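PDB 3H20: replication protein B from Plasmid RSF1010, which acts as the plasmid's replication primase, a nucleotidyltransferase that probably makes short primers on single-stranded DNA with release of diphosphate. Local coordinates for residues 17-22 / 63-68. Numbering follows the deposited sequence.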
loop_
_atom_site.group_PDB
_atom_site.type_symbol
_atom_site.label_atom_id
_atom_site.label_comp_id
_atom_site.label_asym_id
_atom_site.label_seq_id
_atom_site.Cartn_x
_atom_site.Cartn_y
_atom_site.Cartn_z
ATOM N N MET A 17 -9.215 -24.766 4.313
ATOM C CA MET A 17 -8.456 -23.570 4.707
ATOM C C MET A 17 -7.524 -23.909 5.870
ATOM O O MET A 17 -6.371 -23.488 5.892
ATOM C CB MET A 17 -9.388 -22.412 5.041
ATOM C CG MET A 17 -10.061 -21.792 3.788
ATOM S SD MET A 17 -11.233 -20.481 4.202
ATOM C CE MET A 17 -10.117 -19.090 4.418
ATOM N N GLY A 18 -8.031 -24.683 6.824
ATOM C CA GLY A 18 -7.202 -25.253 7.874
ATOM C C GLY A 18 -6.871 -24.380 9.069
ATOM O O GLY A 18 -6.152 -24.832 9.967
ATOM N N CYS A 19 -7.383 -23.148 9.098
ATOM C CA CYS A 19 -7.090 -22.227 10.205
ATOM C C CYS A 19 -7.821 -22.608 11.489
ATOM O O CYS A 19 -8.905 -23.216 11.451
ATOM C CB CYS A 19 -7.471 -20.787 9.846
ATOM S SG CYS A 19 -7.078 -20.290 8.173
ATOM N N GLU A 20 -7.230 -22.234 12.622
ATOM C CA GLU A 20 -7.921 -22.324 13.908
ATOM C C GLU A 20 -8.981 -21.232 14.048
ATOM O O GLU A 20 -10.066 -21.484 14.585
ATOM C CB GLU A 20 -6.929 -22.261 15.074
ATOM C CG GLU A 20 -5.940 -23.429 15.115
ATOM C CD GLU A 20 -6.581 -24.760 15.509
ATOM O OE1 GLU A 20 -7.768 -24.776 15.935
ATOM O OE2 GLU A 20 -5.887 -25.797 15.406
ATOM N N ARG A 21 -8.669 -20.023 13.573
ATOM C CA ARG A 21 -9.598 -18.887 13.700
ATOM C C ARG A 21 -9.733 -18.097 12.389
ATOM O O ARG A 21 -8.775 -18.003 11.606
ATOM C CB ARG A 21 -9.179 -17.961 14.850
ATOM C CG ARG A 21 -9.154 -18.629 16.240
ATOM C CD ARG A 21 -8.920 -17.624 17.373
ATOM N NE ARG A 21 -10.101 -16.809 17.661
ATOM C CZ ARG A 21 -11.113 -17.179 18.445
ATOM N NH1 ARG A 21 -11.111 -18.364 19.049
ATOM N NH2 ARG A 21 -12.129 -16.352 18.632
ATOM N N PHE A 22 -10.922 -17.525 12.179
ATOM C CA PHE A 22 -11.296 -16.845 10.937
ATOM C C PHE A 22 -11.964 -15.496 11.242
ATOM O O PHE A 22 -12.632 -15.349 12.275
ATOM C CB PHE A 22 -12.327 -17.690 10.162
ATOM C CG PHE A 22 -11.827 -19.065 9.741
ATOM C CD1 PHE A 22 -11.963 -20.164 10.588
ATOM C CD2 PHE A 22 -11.242 -19.248 8.490
ATOM C CE1 PHE A 22 -11.514 -21.432 10.199
ATOM C CE2 PHE A 22 -10.779 -20.510 8.084
ATOM C CZ PHE A 22 -10.924 -21.608 8.949
ATOM N N ILE A 63 -15.005 -14.343 4.112
ATOM C CA ILE A 63 -14.155 -15.122 5.028
ATOM C C ILE A 63 -12.670 -14.935 4.704
ATOM O O ILE A 63 -12.279 -14.783 3.531
ATOM C CB ILE A 63 -14.546 -16.655 5.072
ATOM C CG1 ILE A 63 -13.774 -17.387 6.184
ATOM C CG2 ILE A 63 -14.287 -17.356 3.711
ATOM C CD1 ILE A 63 -14.163 -18.851 6.373
ATOM N N ARG A 64 -11.865 -14.893 5.760
ATOM C CA ARG A 64 -10.407 -14.911 5.647
ATOM C C ARG A 64 -9.848 -15.474 6.953
ATOM O O ARG A 64 -10.554 -15.480 7.973
ATOM C CB ARG A 64 -9.846 -13.502 5.384
ATOM C CG ARG A 64 -10.076 -12.500 6.524
ATOM C CD ARG A 64 -9.598 -11.088 6.183
ATOM N NE ARG A 64 -9.872 -10.174 7.291
ATOM C CZ ARG A 64 -9.928 -8.847 7.210
ATOM N NH1 ARG A 64 -9.706 -8.219 6.060
ATOM N NH2 ARG A 64 -10.206 -8.134 8.300
ATOM N N PRO A 65 -8.587 -15.947 6.933
ATOM C CA PRO A 65 -7.939 -16.299 8.198
ATOM C C PRO A 65 -7.877 -15.093 9.133
ATOM O O PRO A 65 -7.754 -13.946 8.670
ATOM C CB PRO A 65 -6.531 -16.747 7.766
ATOM C CG PRO A 65 -6.706 -17.190 6.318
ATOM C CD PRO A 65 -7.713 -16.209 5.769
ATOM N N ALA A 66 -8.003 -15.344 10.434
ATOM C CA ALA A 66 -7.936 -14.270 11.419
ATOM C C ALA A 66 -6.558 -13.612 11.406
ATOM O O ALA A 66 -5.573 -14.238 11.018
ATOM C CB ALA A 66 -8.263 -14.797 12.812
ATOM N N GLU A 67 -6.497 -12.348 11.827
ATOM C CA GLU A 67 -5.229 -11.636 11.968
ATOM C C GLU A 67 -4.366 -12.319 13.029
ATOM O O GLU A 67 -4.861 -12.693 14.092
ATOM C CB GLU A 67 -5.480 -10.178 12.369
ATOM N N GLN A 68 -3.080 -12.484 12.733
ATOM C CA GLN A 68 -2.157 -13.208 13.627
ATOM C C GLN A 68 -2.477 -14.712 13.794
ATOM O O GLN A 68 -2.007 -15.356 14.735
ATOM C CB GLN A 68 -2.020 -12.507 14.989
#
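Phe-22 and Ile-63 meet through ring atom CD2 and methyl CD1, 3.6 Å apart, the methyl lying obliquely to the ring. An extended side chain carries it there: CG1 of Ile-63 stands anti to the backbone N (chi1 -172°) and CD1 continues the line. Met-17 meets the same methyl tip to tip, SD to CD1 at 4.0 Å, while the bend at chi3 (82°) brings its CE to 4.0 Å from Pro-65 CD, the two side chains crossing at about a right angle. Cys-19 packs on two partners: its SG sits 3.6 Å from Pro-65 CB, and its CB lies over one face of the Phe-22 ring, offset toward the rim.

Among polar contacts, Ala-66 N donates to Arg-21 O over 3.0 Å, nearly straight at 167° but from above the carbonyl plane. Phe-22 and Pro-65 form an antiparallel, non-hydrogen-bonded pair with diverging side chains, which joins the start of strand 21-28 to the end of strand 59-65, inner neighbours in a four-stranded antiparallel sheet of the primase N-terminal domain. Helix 6-17 packs against this sheet, Leu-14 touching both Phe-22 and Ile-63. Replacing Phe-22 with an alanine would probably open a gap between Cys-19 and Ile-63 and leave the Ile-63 methyl freer to turn.

Charged groups lead away from the apolar cluster. Arg-21, whose CB rests 3.9 Å from Ala-66 CB, forms a salt bridge with Glu-38; Arg-64 pairs with Asp-23, hydrogen-bonds Arg-141 O and makes a cation-pi contact with Tyr-143.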